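Local coordinates for collagen alpha-1(XX) chain (Homo sapiens, PDB 5KF4), which probably serves as a structural chain of the extracellular matrix, represented here by its second fibronectin type III domain, at residues N69-R73 / T74-V78. Numbering follows the deposited sequence.
Sequences NLASR and TEYLV
Tyr76 and the backbone of Ala71 form the tyrosine corner of this fibronectin type III domain, a worked example of how a Greek-key sandwich ties a strand to the loop that leads into it. The loop carries the chain from strand 64-67 in one sheet to strand 75-84 in the other, and its spacing of Leu70, Thr74 and Tyr76 matches the L-x-P-x-T-x-Y pattern of the family, with Ser72 at the usual proline position. Tyr76 has CG anti to its carbonyl carbon (chi1 -73°), a setting that lays the ring back along the loop until OH receives the N-H of Ala71, five residues earlier, with Ala71 N to Tyr76 OH 2.9 Å. The N-H...O angle is 154°, a moderately straight bond. Leu70 packs over one face of the ring: its CD2 lies 3.7 Å from Tyr76 CZ, a CH-pi contact displaced toward the hydroxyl end. At the ring edge, in its plane, sits Ala71 O, 3.8 Å from Tyr76 CE2. Nearer the bend, Thr74 OG1 donates to Ser72 O at 2.6 Å, approaching from above the carbonyl plane, while Thr98 OG1 is hydrogen-bonded to both Ala71 O and Thr74 N. A phenylalanine in place of Tyr76 would probably leave the Ala71 N-H without its acceptor, and the loop freer to shift against the strand. The buried phenol thus works with both its parts, hydroxyl on a backbone N-H and ring face on the buried Leu70, fixing the loop to the start of strand 75-84 by one polar and one apolar contact.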
loop_
_atom_site.group_PDB
_atom_site.type_symbol
_atom_site.label_atom_id
_atom_site.label_comp_id
_atom_site.label_asym_id
_atom_site.label_seq_id
_atom_site.Cartn_x
_atom_site.Cartn_y
_atom_site.Cartn_z
ATOM N N ASN A 69 3.440 -4.686 13.126
ATOM C CA ASN A 69 4.814 -5.090 13.408
ATOM C C ASN A 69 5.839 -4.151 12.780
ATOM O O ASN A 69 6.889 -4.587 12.311
ATOM C CB ASN A 69 5.051 -6.525 12.934
ATOM C CG ASN A 69 4.111 -7.514 13.592
ATOM O OD1 ASN A 69 4.200 -7.769 14.792
ATOM N ND2 ASN A 69 3.198 -8.073 12.805
ATOM N N LEU A 70 5.528 -2.860 12.777
ATOM C CA LEU A 70 6.432 -1.854 12.235
ATOM C C LEU A 70 7.413 -1.379 13.304
ATOM O O LEU A 70 7.100 -1.388 14.493
ATOM C CB LEU A 70 5.645 -0.664 11.684
ATOM C CG LEU A 70 4.699 -0.973 10.523
ATOM C CD1 LEU A 70 3.848 0.242 10.182
ATOM C CD2 LEU A 70 5.475 -1.459 9.313
ATOM N N ALA A 71 8.611 -0.992 12.882
ATOM C CA ALA A 71 9.587 -0.422 13.800
ATOM C C ALA A 71 9.214 1.008 14.162
ATOM O O ALA A 71 8.721 1.761 13.324
ATOM C CB ALA A 71 10.979 -0.466 13.197
ATOM N N SER A 72 9.467 1.376 15.413
ATOM C CA SER A 72 9.137 2.704 15.920
ATOM C C SER A 72 10.091 3.771 15.391
ATOM O O SER A 72 11.187 3.455 14.930
ATOM C CB SER A 72 9.152 2.704 17.450
ATOM O OG SER A 72 10.481 2.652 17.939
ATOM N N ARG A 73 9.652 5.027 15.442
ATOM C CA ARG A 73 10.462 6.170 15.018
ATOM C C ARG A 73 11.004 5.987 13.610
ATOM O O ARG A 73 12.134 6.379 13.321
ATOM C CB ARG A 73 11.631 6.404 15.982
ATOM C CG ARG A 73 11.300 6.236 17.453
ATOM C CD ARG A 73 12.489 6.611 18.329
ATOM N NE ARG A 73 13.603 5.678 18.180
ATOM C CZ ARG A 73 13.703 4.514 18.819
ATOM N NH1 ARG A 73 12.755 4.134 19.663
ATOM N NH2 ARG A 73 14.757 3.731 18.614
ATOM N N THR A 74 10.202 5.392 12.736
ATOM C CA THR A 74 10.689 4.998 11.422
ATOM C C THR A 74 9.800 5.529 10.305
ATOM O O THR A 74 8.578 5.491 10.400
ATOM C CB THR A 74 10.784 3.462 11.304
ATOM O OG1 THR A 74 11.504 2.938 12.427
ATOM C CG2 THR A 74 11.488 3.063 10.015
ATOM N N GLU A 75 10.431 6.023 9.245
ATOM C CA GLU A 75 9.707 6.497 8.077
ATOM C C GLU A 75 9.505 5.360 7.087
ATOM O O GLU A 75 10.450 4.657 6.724
ATOM C CB GLU A 75 10.454 7.647 7.404
ATOM C CG GLU A 75 9.718 8.241 6.217
ATOM C CD GLU A 75 10.350 9.521 5.712
ATOM O OE1 GLU A 75 11.594 9.606 5.694
ATOM O OE2 GLU A 75 9.601 10.441 5.326
ATOM N N TYR A 76 8.260 5.173 6.666
ATOM C CA TYR A 76 7.935 4.150 5.684
ATOM C C TYR A 76 7.358 4.716 4.393
ATOM O O TYR A 76 6.554 5.644 4.418
ATOM C CB TYR A 76 6.947 3.138 6.275
ATOM C CG TYR A 76 7.551 2.198 7.293
ATOM C CD1 TYR A 76 8.185 1.031 6.891
ATOM C CD2 TYR A 76 7.486 2.471 8.651
ATOM C CE1 TYR A 76 8.734 0.165 7.808
ATOM C CE2 TYR A 76 8.037 1.607 9.576
ATOM C CZ TYR A 76 8.659 0.457 9.148
ATOM O OH TYR A 76 9.212 -0.409 10.061
ATOM N N LEU A 77 7.791 4.157 3.266
ATOM C CA LEU A 77 7.118 4.381 1.996
ATOM C C LEU A 77 6.046 3.320 1.852
ATOM O O LEU A 77 6.344 2.130 1.869
ATOM C CB LEU A 77 8.090 4.322 0.817
ATOM C CG LEU A 77 7.484 4.749 -0.524
ATOM C CD1 LEU A 77 6.982 6.189 -0.464
ATOM C CD2 LEU A 77 8.477 4.566 -1.664
ATOM N N VAL A 78 4.800 3.745 1.695
ATOM C CA VAL A 78 3.687 2.807 1.676
ATOM C C VAL A 78 2.954 2.867 0.342
ATOM O O VAL A 78 2.530 3.933 -0.078
ATOM C CB VAL A 78 2.701 3.099 2.814
ATOM C CG1 VAL A 78 1.561 2.114 2.774
ATOM C CG2 VAL A 78 3.412 3.030 4.156
#